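Local coordinates for cell wall surface anchor family protein (PDB 3TW0) that probably serves as the adhesive tip subunit of the pilus of Streptococcus agalactiae, using a metal-binding von Willebrand factor A fold to meet host surfaces, at residues Gly76-Asn81 / Tyr275-Asn280; Leu167-Thr172 / Phe321-Gly326; Thr177-Ile182 / Gly302-Leu307; Ile209-Phe214 / Thr306-Gly311. The protein carries 2 engineered substitutions. One frame throughout, in Å; residues are numbered along the deposited sequence.

Contact 1 (Gly76-Asn81 / Tyr275-Asn280); sequences GVADQN and YWRDYN
The backbone O of Ala78 takes the N-H of Tyr275 at 2.8 Å, and the N-H of Ala78 returns a bond of the same length to Tyr275 O, more bent, 135° at the hydrogen. Together they make one antiparallel hydrogen-bonded pair, although the two segments as a whole run in directions 115° apart. Water takes over on one side: a single molecule donates to Gly76 O and accepts from Arg277 N and from Asn280 ND2. On the other side the ring of Tyr275 lies against the backbone of Asp79 and Gln80, with its CE1 3.3 Å from Gln80 CA. The turn there is an Asx turn, in which Asp79 OD1 receives the N-H of Asn81 from above the carboxylate plane. Arg277 runs its CG past Val77 O at 3.4 Å, then bends at chi3 (69°), and one face of its guanidinium lies against the Tyr279 ring near CE1; NH1 bonds Lys75 O. Asp79 OD2 reaches Ala266 N as well. The contact joins the C-terminal ends of strands 70-78 and 271-276 in the antiparallel sheet, where 70-78 also pairs with 84-85 and 97-101, and 271-276 with 249-251.

Contact 2 (Leu167-Thr172 / Phe321-Gly326); sequences LIFHVT and FTVGIG
Two neighbouring parallel strands of the central sheet of the von Willebrand factor A (Rossmann-like) fold, 165-172 and 319-324, are zipped together here. Five backbone bonds alternate between them, from Phe321 N to Ile168 O at one end to Ile325 N to Thr172 O at the other; the shortest joins Val323 N to His170 O at 2.7 Å and is nearly straight, 170° at the hydrogen. Phe169, Val171, Phe321 and Val323 share one face of the sheet; helix 33-48 packs on Phe169 and Val171 there. Phe169 CZ meets Val323 CG2 at 3.7 Å, and Val171 CG1 packs on Ile325 CD1. His170, Thr172 and Thr322 lie on the other face. A water in the plane of the imidazole links His170 ND1 to Thr322 OG1, which also bonds Ser346 OG, while NE2 pairs with Tyr61 OH, so both ring nitrogens have partners and the ring's rotation is fixed. Thr172 OG1 bonds Asp18 OD2, placing this strand end beside the metal site. Thr172 has OG1 anti to the backbone N (chi1 175°), which brings CG2 over one face of the imidazole, toward its rim. At the far end Leu167 CD1 sits over the centre of the Phe321 ring in a CH-pi contact, 3.8 Å from the centroid and 12° off the normal.

Contact 3 (Thr177-Ile182 / Gly302-Leu307); sequences TMSYAI and GEPTTL. With ACT (acetate ion), chain F.
Ile182 and Leu307 approach at about a right angle, meeting through their terminal CD1 methyls at 4.1 Å. Beside them Pro304 meets the loop through CB and CG: CG lies 3.6 Å from Ser179 OG, and CB faces both Tyr180 O, at 4.0 Å, and the Ile182 CD1 methyl. Ser179 points its CB at the helix. Its OG, set between the backbone N and the carbonyl carbon (chi1 68°), passes alongside Pro304 CG and bonds His301 ND1, just ahead of the helix. Thr305 joins the loop through water: one molecule donates to Met178 O, at 2.7 Å, and to Thr305 OG1, at 2.8 Å. That hydroxyl is also bonded to His301 O, one turn back, so the water and the backbone carbonyl together hold it. Phe196 and Leu200 of helix 192-201 also pack against Leu307. At the other end of the segment Thr177 OG1 bonds acetate OXT at 2.8 Å, and the acetate, probably from the crystallisation liquor, is held too by Thr143 OG1 and Ser22 N. Thr143 and Ser22 are magnesium ligands, so the segment spans from the side of helix 302-312 to the magnesium site, consistent with the metal-ion-dependent adhesion site (MIDAS) of von Willebrand factor A domains.

Contact 4 (Ile209-Phe214 / Thr306-Gly311); sequences ILQEDF and TLYFNG
Leu307 meets Ile209 twice, by backbone and by side chain. Its carbonyl O accepts the N-H of Ile209 at 3.1 Å, from well above the carbonyl plane (57° out of it), while the helical N-H of Gly311 arrives from the opposite face. Two donors thus grip one oxygen, and the helix keeps its own bond while binding the loop. The side chains cross obliquely, with Leu307 CD1 3.9 Å from Ile209 CD1; Phe199 of helix 192-201 lies against Ile209 as well.

Next comes Tyr308, whose CG is anti to the backbone N (chi1 161°), carrying the ring out alongside Gln211. Both side chains point the same way, their amide and ring planes 29° apart. Gln211 OE1 lies at the ring edge, 4.1 Å from Tyr308 CE1, and a water spans the two polar ends, 2.6 Å from Gln211 OE1 and 2.6 Å from Tyr308 OH. Nearer the backbone, Tyr308 CB is met by Phe214 CZ at 3.8 Å, the two side chains crossing at about a right angle. Helix 302-312 is one of the helices flanking the parallel sheet of the von Willebrand factor A fold, and Gln146 and Met150 of helix 145-159 pack on Tyr308, so the ring sits between the loop and a second helix.

Gly311 lies a turn further on. Its CA comes 3.8 Å from Ile209 O, the helix backbone packing here directly on the loop carbonyl. Leu210 folds its CD2 back to Gly311 O, also at 3.8 Å.

Contacts 3 and 4 use the same helix, 302-312, share Thr306 and Leu307, and touch where the Phe214 ring packs on the backbone of Tyr180 and Ala181; their centres are about 9 Å apart. Contact 2 is wholly buried in the parallel sheet and relies on regular backbone bonding, whereas contact 3, equally buried, joins loop to helix through apolar ends and a water. Contact 4 adds one direct backbone bond to similar chemistry. Contact 1, only partly buried, lies in the antiparallel sheet, about 33 Å between centres from contact 2 and on the opposite side of the chain's centre. Contacts 2 and 3 both border the metal site; 1 and 4 lie away from it.

Contact 1 (Gly76-Asn81 / Tyr275-Asn280)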
loop_
_atom_site.group_PDB
_atom_site.type_symbol
_atom_site.label_atom_id
_atom_site.label_comp_id
_atom_site.label_asym_id
_atom_site.label_seq_id
_atom_site.Cartn_x
_atom_site.Cartn_y
_atom_site.Cartn_z
ATOM N N GLY A 76 2.749 16.099 -2.223
ATOM C CA GLY A 76 3.430 17.346 -1.950
ATOM C C GLY A 76 4.186 17.319 -0.638
ATOM O O GLY A 76 4.276 16.273 0.030
ATOM N N VAL A 77 4.751 18.482 -0.301
ATOM C CA VAL A 77 5.390 18.727 0.965
ATOM C C VAL A 77 4.574 19.780 1.735
ATOM O O VAL A 77 3.408 20.018 1.420
ATOM C CB VAL A 77 6.921 19.086 0.796
ATOM C CG1 VAL A 77 7.680 17.897 0.250
ATOM C CG2 VAL A 77 7.145 20.307 -0.126
ATOM N N ALA A 78 5.141 20.385 2.764
ATOM C CA ALA A 78 4.383 21.374 3.548
ATOM C C ALA A 78 5.339 22.311 4.231
ATOM O O ALA A 78 6.525 21.995 4.360
ATOM C CB ALA A 78 3.477 20.686 4.583
ATOM N N ASP A 79 4.824 23.457 4.660
ATOM C CA ASP A 79 5.628 24.370 5.422
ATOM C C ASP A 79 5.621 23.917 6.889
ATOM O O ASP A 79 5.102 22.823 7.216
ATOM C CB ASP A 79 5.177 25.841 5.232
ATOM C CG ASP A 79 3.844 26.168 5.907
ATOM O OD1 ASP A 79 3.385 25.370 6.749
ATOM O OD2 ASP A 79 3.248 27.244 5.582
ATOM N N GLN A 80 6.188 24.759 7.758
ATOM C CA GLN A 80 6.358 24.442 9.176
ATOM C C GLN A 80 5.042 24.357 9.939
ATOM O O GLN A 80 5.000 23.785 11.037
ATOM C CB GLN A 80 7.300 25.448 9.831
ATOM C CG GLN A 80 6.654 26.810 10.125
ATOM C CD GLN A 80 7.627 27.791 10.711
ATOM O OE1 GLN A 80 8.812 27.819 10.345
ATOM N NE2 GLN A 80 7.134 28.623 11.614
ATOM N N ASN A 81 3.966 24.879 9.347
ATOM C CA ASN A 81 2.619 24.728 9.922
ATOM C C ASN A 81 1.753 23.595 9.335
ATOM O O ASN A 81 0.571 23.467 9.672
ATOM C CB ASN A 81 1.863 26.064 9.886
ATOM C CG ASN A 81 2.593 27.138 10.629
ATOM O OD1 ASN A 81 3.029 26.926 11.769
ATOM N ND2 ASN A 81 2.784 28.286 9.985
ATOM N N TYR A 275 8.823 20.597 4.955
ATOM C CA TYR A 275 8.620 19.451 5.828
ATOM C C TYR A 275 7.813 18.420 5.049
ATOM O O TYR A 275 7.004 18.762 4.155
ATOM C CB TYR A 275 7.817 19.851 7.095
ATOM C CG TYR A 275 8.505 20.883 7.970
ATOM C CD1 TYR A 275 8.625 22.200 7.550
ATOM C CD2 TYR A 275 9.039 20.533 9.203
ATOM C CE1 TYR A 275 9.271 23.140 8.314
ATOM C CE2 TYR A 275 9.689 21.490 9.998
ATOM C CZ TYR A 275 9.788 22.784 9.535
ATOM O OH TYR A 275 10.416 23.735 10.271
ATOM N N TRP A 276 8.026 17.152 5.387
ATOM C CA TRP A 276 7.182 16.093 4.890
ATOM C C TRP A 276 5.780 16.396 5.415
ATOM O O TRP A 276 5.635 16.904 6.528
ATOM C CB TRP A 276 7.666 14.767 5.462
ATOM C CG TRP A 276 9.084 14.433 5.082
ATOM C CD1 TRP A 276 10.156 14.326 5.908
ATOM C CD2 TRP A 276 9.561 14.156 3.767
ATOM N NE1 TRP A 276 11.282 14.000 5.191
ATOM C CE2 TRP A 276 10.939 13.891 3.870
ATOM C CE3 TRP A 276 8.952 14.110 2.503
ATOM C CZ2 TRP A 276 11.722 13.569 2.760
ATOM C CZ3 TRP A 276 9.730 13.796 1.406
ATOM C CH2 TRP A 276 11.099 13.521 1.544
ATOM N N ARG A 277 4.752 16.121 4.623
ATOM C CA ARG A 277 3.382 16.269 5.123
ATOM C C ARG A 277 3.202 15.246 6.257
ATOM O O ARG A 277 3.855 14.177 6.241
ATOM C CB ARG A 277 2.384 16.043 3.995
ATOM C CG ARG A 277 2.467 17.067 2.892
ATOM C CD ARG A 277 1.343 16.876 1.867
ATOM N NE ARG A 277 0.071 17.224 2.459
ATOM C CZ ARG A 277 -1.097 17.302 1.828
ATOM N NH1 ARG A 277 -1.212 17.079 0.532
ATOM N NH2 ARG A 277 -2.169 17.631 2.517
ATOM N N ASP A 278 2.370 15.582 7.246
ATOM C CA ASP A 278 2.333 14.847 8.514
ATOM C C ASP A 278 1.830 13.395 8.439
ATOM O O ASP A 278 2.035 12.609 9.380
ATOM C CB ASP A 278 1.647 15.644 9.636
ATOM C CG ASP A 278 0.144 15.848 9.411
ATOM O OD1 ASP A 278 -0.535 14.978 8.845
ATOM O OD2 ASP A 278 -0.361 16.898 9.836
ATOM N N TYR A 279 1.229 13.027 7.310
ATOM C CA TYR A 279 0.891 11.641 7.069
ATOM C C TYR A 279 2.137 10.793 6.721
ATOM O O TYR A 279 2.058 9.579 6.667
ATOM C CB TYR A 279 -0.232 11.484 6.027
ATOM C CG TYR A 279 -0.004 12.154 4.696
ATOM C CD1 TYR A 279 -0.833 13.200 4.273
ATOM C CD2 TYR A 279 1.006 11.731 3.848
ATOM C CE1 TYR A 279 -0.634 13.814 3.035
ATOM C CE2 TYR A 279 1.202 12.322 2.632
ATOM C CZ TYR A 279 0.372 13.370 2.224
ATOM O OH TYR A 279 0.596 13.960 0.990
ATOM N N ASN A 280 3.283 11.431 6.548
ATOM C CA ASN A 280 4.543 10.692 6.408
ATOM C C ASN A 280 5.379 10.534 7.676
ATOM O O ASN A 280 6.448 9.920 7.622
ATOM C CB ASN A 280 5.410 11.302 5.297
ATOM C CG ASN A 280 4.957 10.870 3.914
ATOM O OD1 ASN A 280 4.689 9.677 3.680
ATOM N ND2 ASN A 280 4.868 11.829 2.984
HETATM O O HOH W 1 5.457 14.853 2.128
#

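Contact 2 (Leu167-Thr172 / Phe321-Gly326)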
loop_
_atom_site.group_PDB
_atom_site.type_symbol
_atom_site.label_atom_id
_atom_site.label_comp_id
_atom_site.label_asym_id
_atom_site.label_seq_id
_atom_site.Cartn_x
_atom_site.Cartn_y
_atom_site.Cartn_z
ATOM N N LEU A 167 -8.551 -19.042 -1.283
ATOM C CA LEU A 167 -7.141 -18.687 -1.338
ATOM C C LEU A 167 -6.926 -17.234 -1.767
ATOM O O LEU A 167 -7.583 -16.745 -2.692
ATOM C CB LEU A 167 -6.391 -19.620 -2.280
ATOM C CG LEU A 167 -4.994 -19.184 -2.726
ATOM C CD1 LEU A 167 -3.999 -19.221 -1.538
ATOM C CD2 LEU A 167 -4.511 -20.073 -3.884
ATOM N N ILE A 168 -6.041 -16.534 -1.057
ATOM C CA ILE A 168 -5.508 -15.274 -1.591
ATOM C C ILE A 168 -4.090 -15.543 -2.093
ATOM O O ILE A 168 -3.257 -16.107 -1.352
ATOM C CB ILE A 168 -5.559 -14.099 -0.574
ATOM C CG1 ILE A 168 -7.032 -13.774 -0.239
ATOM C CG2 ILE A 168 -4.833 -12.872 -1.177
ATOM C CD1 ILE A 168 -7.194 -12.913 1.009
ATOM N N PHE A 169 -3.858 -15.209 -3.369
ATOM C CA PHE A 169 -2.557 -15.371 -3.999
ATOM C C PHE A 169 -2.019 -13.984 -4.380
ATOM O O PHE A 169 -2.559 -13.303 -5.269
ATOM C CB PHE A 169 -2.721 -16.259 -5.227
ATOM C CG PHE A 169 -1.433 -16.712 -5.848
ATOM C CD1 PHE A 169 -0.906 -17.957 -5.535
ATOM C CD2 PHE A 169 -0.777 -15.922 -6.812
ATOM C CE1 PHE A 169 0.274 -18.398 -6.127
ATOM C CE2 PHE A 169 0.411 -16.362 -7.431
ATOM C CZ PHE A 169 0.938 -17.596 -7.076
ATOM N N HIS A 170 -0.964 -13.568 -3.702
ATOM C CA HIS A 170 -0.562 -12.150 -3.694
ATOM C C HIS A 170 0.803 -12.040 -4.306
ATOM O O HIS A 170 1.771 -12.646 -3.811
ATOM C CB HIS A 170 -0.584 -11.643 -2.258
ATOM C CG HIS A 170 -0.131 -10.222 -2.085
ATOM N ND1 HIS A 170 0.339 -9.743 -0.879
ATOM C CD2 HIS A 170 -0.076 -9.181 -2.949
ATOM C CE1 HIS A 170 0.647 -8.464 -1.009
ATOM N NE2 HIS A 170 0.398 -8.098 -2.250
ATOM N N VAL A 171 0.875 -11.288 -5.396
ATOM C CA VAL A 171 2.105 -11.126 -6.163
ATOM C C VAL A 171 2.593 -9.681 -6.095
ATOM O O VAL A 171 1.886 -8.737 -6.532
ATOM C CB VAL A 171 1.901 -11.504 -7.650
ATOM C CG1 VAL A 171 3.239 -11.533 -8.350
ATOM C CG2 VAL A 171 1.177 -12.858 -7.750
ATOM N N THR A 172 3.807 -9.506 -5.586
ATOM C CA THR A 172 4.258 -8.170 -5.176
ATOM C C THR A 172 5.766 -8.175 -5.004
ATOM O O THR A 172 6.381 -9.243 -4.940
ATOM C CB THR A 172 3.551 -7.767 -3.842
ATOM O OG1 THR A 172 4.049 -6.519 -3.347
ATOM C CG2 THR A 172 3.740 -8.850 -2.754
ATOM N N PHE A 321 -1.040 -17.104 0.071
ATOM C CA PHE A 321 0.267 -17.344 -0.508
ATOM C C PHE A 321 0.808 -16.048 -1.101
ATOM O O PHE A 321 0.090 -15.363 -1.838
ATOM C CB PHE A 321 0.207 -18.416 -1.617
ATOM C CG PHE A 321 -0.320 -19.757 -1.170
ATOM C CD1 PHE A 321 -0.575 -20.035 0.168
ATOM C CD2 PHE A 321 -0.554 -20.759 -2.106
ATOM C CE1 PHE A 321 -1.061 -21.299 0.575
ATOM C CE2 PHE A 321 -1.032 -22.017 -1.708
ATOM C CZ PHE A 321 -1.280 -22.285 -0.358
ATOM N N THR A 322 2.070 -15.734 -0.798
ATOM C CA THR A 322 2.711 -14.544 -1.320
ATOM C C THR A 322 3.908 -14.888 -2.236
ATOM O O THR A 322 4.806 -15.656 -1.855
ATOM C CB THR A 322 3.155 -13.607 -0.188
ATOM O OG1 THR A 322 2.109 -13.492 0.761
ATOM C CG2 THR A 322 3.437 -12.198 -0.705
ATOM N N VAL A 323 3.925 -14.297 -3.418
ATOM C CA VAL A 323 4.994 -14.519 -4.389
ATOM C C VAL A 323 5.799 -13.247 -4.607
ATOM O O VAL A 323 5.270 -12.234 -5.073
ATOM C CB VAL A 323 4.462 -15.127 -5.695
ATOM C CG1 VAL A 323 5.473 -14.987 -6.855
ATOM C CG2 VAL A 323 4.147 -16.588 -5.451
ATOM N N GLY A 324 7.072 -13.317 -4.234
ATOM C CA GLY A 324 7.988 -12.185 -4.317
ATOM C C GLY A 324 8.640 -11.990 -5.666
ATOM O O GLY A 324 9.221 -12.903 -6.240
ATOM N N ILE A 325 8.566 -10.788 -6.188
ATOM C CA ILE A 325 9.158 -10.547 -7.495
ATOM C C ILE A 325 10.275 -9.515 -7.439
ATOM O O ILE A 325 10.047 -8.377 -7.040
ATOM C CB ILE A 325 8.086 -10.136 -8.527
ATOM C CG1 ILE A 325 7.033 -11.248 -8.654
ATOM C CG2 ILE A 325 8.745 -9.790 -9.888
ATOM C CD1 ILE A 325 6.662 -11.563 -10.035
ATOM N N GLY A 326 11.468 -9.919 -7.864
ATOM C CA GLY A 326 12.655 -9.055 -7.882
ATOM C C GLY A 326 12.824 -8.249 -6.602
ATOM O O GLY A 326 12.792 -7.017 -6.640
HETATM O O HOH W 2 -0.013 -11.693 1.082
#

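Contact 3 (Thr177-Ile182 / Gly302-Leu307)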
loop_
_atom_site.group_PDB
_atom_site.type_symbol
_atom_site.label_atom_id
_atom_site.label_comp_id
_atom_site.label_asym_id
_atom_site.label_seq_id
_atom_site.Cartn_x
_atom_site.Cartn_y
_atom_site.Cartn_z
ATOM N N THR A 177 3.962 1.044 1.096
ATOM C CA THR A 177 4.398 2.422 1.285
ATOM C C THR A 177 3.200 3.324 1.574
ATOM O O THR A 177 3.286 4.543 1.477
ATOM C CB THR A 177 5.083 2.954 0.011
ATOM O OG1 THR A 177 4.166 2.840 -1.080
ATOM C CG2 THR A 177 6.341 2.166 -0.333
ATOM N N MET A 178 2.073 2.706 1.911
ATOM C CA MET A 178 0.860 3.420 2.290
ATOM C C MET A 178 0.162 2.483 3.236
ATOM O O MET A 178 0.331 1.275 3.070
ATOM C CB MET A 178 -0.017 3.631 1.061
ATOM C CG MET A 178 -1.135 4.615 1.280
ATOM S SD MET A 178 -1.904 5.105 -0.321
ATOM C CE MET A 178 -0.784 6.432 -0.850
ATOM N N SER A 179 -0.637 3.020 4.164
ATOM C CA SER A 179 -1.349 2.191 5.133
ATOM C C SER A 179 -2.464 2.962 5.781
ATOM O O SER A 179 -2.431 4.202 5.816
ATOM C CB SER A 179 -0.373 1.677 6.221
ATOM O OG SER A 179 0.071 2.771 7.010
ATOM N N TYR A 180 -3.471 2.256 6.295
ATOM C CA TYR A 180 -4.427 2.947 7.179
ATOM C C TYR A 180 -3.860 3.263 8.575
ATOM O O TYR A 180 -3.068 2.483 9.116
ATOM C CB TYR A 180 -5.776 2.200 7.238
ATOM C CG TYR A 180 -6.585 2.300 5.956
ATOM C CD1 TYR A 180 -7.073 3.537 5.521
ATOM C CD2 TYR A 180 -6.872 1.173 5.188
ATOM C CE1 TYR A 180 -7.809 3.662 4.327
ATOM C CE2 TYR A 180 -7.622 1.281 3.995
ATOM C CZ TYR A 180 -8.089 2.536 3.582
ATOM O OH TYR A 180 -8.827 2.667 2.415
ATOM N N ALA A 181 -4.258 4.413 9.151
ATOM C CA ALA A 181 -3.872 4.809 10.498
ATOM C C ALA A 181 -4.494 3.953 11.603
ATOM O O ALA A 181 -5.711 3.696 11.586
ATOM C CB ALA A 181 -4.261 6.263 10.768
ATOM N N ILE A 182 -3.672 3.633 12.619
ATOM C CA ILE A 182 -4.139 3.040 13.874
ATOM C C ILE A 182 -4.784 4.157 14.705
ATOM O O ILE A 182 -4.209 5.243 14.856
ATOM C CB ILE A 182 -2.982 2.371 14.624
ATOM C CG1 ILE A 182 -2.475 1.168 13.825
ATOM C CG2 ILE A 182 -3.427 1.936 16.041
ATOM C CD1 ILE A 182 -1.084 0.594 14.270
ATOM N N GLY A 302 4.721 -1.489 6.957
ATOM C CA GLY A 302 4.663 -2.948 7.092
ATOM C C GLY A 302 3.926 -3.314 8.358
ATOM O O GLY A 302 3.019 -4.133 8.342
ATOM N N GLU A 303 4.288 -2.671 9.463
ATOM C CA GLU A 303 3.684 -3.013 10.720
ATOM C C GLU A 303 2.153 -2.824 10.761
ATOM O O GLU A 303 1.424 -3.758 11.114
ATOM C CB GLU A 303 4.404 -2.367 11.922
ATOM C CG GLU A 303 3.784 -2.829 13.248
ATOM C CD GLU A 303 4.285 -2.090 14.484
ATOM O OE1 GLU A 303 5.000 -1.080 14.346
ATOM O OE2 GLU A 303 3.956 -2.536 15.614
ATOM N N PRO A 304 1.644 -1.620 10.404
ATOM C CA PRO A 304 0.186 -1.551 10.481
ATOM C C PRO A 304 -0.475 -2.514 9.521
ATOM O O PRO A 304 -1.545 -3.047 9.847
ATOM C CB PRO A 304 -0.134 -0.072 10.132
ATOM C CG PRO A 304 1.166 0.461 9.504
ATOM C CD PRO A 304 2.248 -0.286 10.227
ATOM N N THR A 305 0.168 -2.794 8.382
ATOM C CA THR A 305 -0.417 -3.758 7.452
ATOM C C THR A 305 -0.486 -5.208 8.028
ATOM O O THR A 305 -1.503 -5.902 7.840
ATOM C CB THR A 305 0.294 -3.745 6.094
ATOM O OG1 THR A 305 0.347 -2.388 5.588
ATOM C CG2 THR A 305 -0.445 -4.612 5.116
ATOM N N THR A 306 0.604 -5.644 8.662
ATOM C CA THR A 306 0.702 -6.980 9.309
ATOM C C THR A 306 -0.324 -7.116 10.439
ATOM O O THR A 306 -1.025 -8.134 10.540
ATOM C CB THR A 306 2.147 -7.242 9.851
ATOM O OG1 THR A 306 3.085 -7.119 8.780
ATOM C CG2 THR A 306 2.284 -8.653 10.465
ATOM N N LEU A 307 -0.439 -6.067 11.245
ATOM C CA LEU A 307 -1.402 -6.042 12.321
ATOM C C LEU A 307 -2.815 -6.134 11.764
ATOM O O LEU A 307 -3.657 -6.882 12.277
ATOM C CB LEU A 307 -1.205 -4.805 13.194
ATOM C CG LEU A 307 0.031 -4.729 14.095
ATOM C CD1 LEU A 307 0.211 -3.299 14.591
ATOM C CD2 LEU A 307 -0.030 -5.732 15.291
HETATM C C ACT F . 5.643 2.456 -4.784
HETATM O O ACT F . 5.802 1.375 -5.376
HETATM O OXT ACT F . 5.133 2.350 -3.647
HETATM C CH3 ACT F . 6.020 3.799 -5.393
HETATM O O HOH W 3 -0.253 -1.316 3.101
#

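Contact 4 (Ile209-Phe214 / Thr306-Gly311)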
loop_
_atom_site.group_PDB
_atom_site.type_symbol
_atom_site.label_atom_id
_atom_site.label_comp_id
_atom_site.label_asym_id
_atom_site.label_seq_id
_atom_site.Cartn_x
_atom_site.Cartn_y
_atom_site.Cartn_z
ATOM N N ILE A 209 -4.743 -6.098 15.081
ATOM C CA ILE A 209 -5.650 -5.068 15.523
ATOM C C ILE A 209 -6.879 -5.146 14.620
ATOM O O ILE A 209 -6.753 -5.354 13.383
ATOM C CB ILE A 209 -5.017 -3.662 15.388
ATOM C CG1 ILE A 209 -3.810 -3.513 16.328
ATOM C CG2 ILE A 209 -6.055 -2.559 15.642
ATOM C CD1 ILE A 209 -3.113 -2.112 16.296
ATOM N N LEU A 210 -8.051 -4.994 15.226
ATOM C CA LEU A 210 -9.298 -5.102 14.482
ATOM C C LEU A 210 -9.485 -3.879 13.588
ATOM O O LEU A 210 -8.989 -2.802 13.902
ATOM C CB LEU A 210 -10.508 -5.267 15.417
ATOM C CG LEU A 210 -10.726 -6.625 16.113
ATOM C CD1 LEU A 210 -11.786 -6.497 17.226
ATOM C CD2 LEU A 210 -11.076 -7.798 15.146
ATOM N N GLN A 211 -10.213 -4.059 12.490
ATOM C CA GLN A 211 -10.569 -2.938 11.616
ATOM C C GLN A 211 -11.119 -1.718 12.369
ATOM O O GLN A 211 -10.760 -0.562 12.060
ATOM C CB GLN A 211 -11.565 -3.369 10.527
ATOM C CG GLN A 211 -11.825 -2.265 9.491
ATOM C CD GLN A 211 -12.483 -2.765 8.228
ATOM O OE1 GLN A 211 -11.979 -3.663 7.550
ATOM N NE2 GLN A 211 -13.607 -2.161 7.883
ATOM N N GLU A 212 -11.958 -1.976 13.369
ATOM C CA GLU A 212 -12.632 -0.913 14.120
ATOM C C GLU A 212 -11.657 0.064 14.827
ATOM O O GLU A 212 -12.053 1.164 15.207
ATOM C CB GLU A 212 -13.612 -1.509 15.133
ATOM C CG GLU A 212 -12.884 -2.272 16.235
ATOM C CD GLU A 212 -13.823 -2.894 17.234
ATOM O OE1 GLU A 212 -14.777 -3.545 16.801
ATOM O OE2 GLU A 212 -13.611 -2.734 18.445
ATOM N N ASP A 213 -10.402 -0.359 15.023
ATOM C CA ASP A 213 -9.403 0.489 15.648
ATOM C C ASP A 213 -8.419 1.044 14.626
ATOM O O ASP A 213 -7.351 1.531 15.004
ATOM C CB ASP A 213 -8.635 -0.267 16.735
ATOM C CG ASP A 213 -9.516 -0.650 17.899
ATOM O OD1 ASP A 213 -10.184 0.244 18.475
ATOM O OD2 ASP A 213 -9.552 -1.848 18.226
ATOM N N PHE A 214 -8.771 0.934 13.345
ATOM C CA PHE A 214 -8.127 1.722 12.279
ATOM C C PHE A 214 -9.077 2.863 11.862
ATOM O O PHE A 214 -10.310 2.763 12.007
ATOM C CB PHE A 214 -7.792 0.864 11.048
ATOM C CG PHE A 214 -6.559 -0.017 11.206
ATOM C CD1 PHE A 214 -5.301 0.410 10.749
ATOM C CD2 PHE A 214 -6.667 -1.289 11.774
ATOM C CE1 PHE A 214 -4.146 -0.405 10.865
ATOM C CE2 PHE A 214 -5.542 -2.129 11.901
ATOM C CZ PHE A 214 -4.268 -1.691 11.454
ATOM N N THR A 306 0.604 -5.644 8.662
ATOM C CA THR A 306 0.702 -6.980 9.309
ATOM C C THR A 306 -0.324 -7.116 10.439
ATOM O O THR A 306 -1.025 -8.134 10.540
ATOM C CB THR A 306 2.147 -7.242 9.851
ATOM O OG1 THR A 306 3.085 -7.119 8.780
ATOM C CG2 THR A 306 2.284 -8.653 10.465
ATOM N N LEU A 307 -0.439 -6.067 11.245
ATOM C CA LEU A 307 -1.402 -6.042 12.321
ATOM C C LEU A 307 -2.815 -6.134 11.764
ATOM O O LEU A 307 -3.657 -6.882 12.277
ATOM C CB LEU A 307 -1.205 -4.805 13.194
ATOM C CG LEU A 307 0.031 -4.729 14.095
ATOM C CD1 LEU A 307 0.211 -3.299 14.591
ATOM C CD2 LEU A 307 -0.030 -5.732 15.291
ATOM N N TYR A 308 -3.087 -5.411 10.680
ATOM C CA TYR A 308 -4.399 -5.526 10.086
ATOM C C TYR A 308 -4.613 -6.939 9.548
ATOM O O TYR A 308 -5.688 -7.524 9.734
ATOM C CB TYR A 308 -4.621 -4.512 8.946
ATOM C CG TYR A 308 -5.765 -4.979 8.111
ATOM C CD1 TYR A 308 -7.072 -4.692 8.470
ATOM C CD2 TYR A 308 -5.539 -5.815 7.028
ATOM C CE1 TYR A 308 -8.142 -5.187 7.733
ATOM C CE2 TYR A 308 -6.590 -6.321 6.284
ATOM C CZ TYR A 308 -7.882 -5.999 6.637
ATOM O OH TYR A 308 -8.899 -6.520 5.866
ATOM N N PHE A 309 -3.598 -7.485 8.884
ATOM C CA PHE A 309 -3.673 -8.837 8.330
ATOM C C PHE A 309 -3.992 -9.833 9.448
ATOM O O PHE A 309 -4.944 -10.614 9.354
ATOM C CB PHE A 309 -2.358 -9.206 7.641
ATOM C CG PHE A 309 -2.351 -10.586 7.020
ATOM C CD1 PHE A 309 -2.796 -10.786 5.702
ATOM C CD2 PHE A 309 -1.893 -11.695 7.753
ATOM C CE1 PHE A 309 -2.805 -12.083 5.132
ATOM C CE2 PHE A 309 -1.901 -12.971 7.199
ATOM C CZ PHE A 309 -2.334 -13.168 5.887
ATOM N N ASN A 310 -3.194 -9.773 10.514
ATOM C CA ASN A 310 -3.317 -10.720 11.614
ATOM C C ASN A 310 -4.602 -10.552 12.415
ATOM O O ASN A 310 -5.084 -11.492 13.021
ATOM C CB ASN A 310 -2.094 -10.642 12.539
ATOM C CG ASN A 310 -0.843 -11.258 11.917
ATOM O OD1 ASN A 310 -0.936 -12.062 10.993
ATOM N ND2 ASN A 310 0.339 -10.883 12.427
ATOM N N GLY A 311 -5.162 -9.356 12.418
ATOM C CA GLY A 311 -6.390 -9.090 13.147
ATOM C C GLY A 311 -7.654 -9.482 12.404
ATOM O O GLY A 311 -8.657 -9.845 13.030
HETATM O O HOH W 4 -11.215 -6.083 7.061
#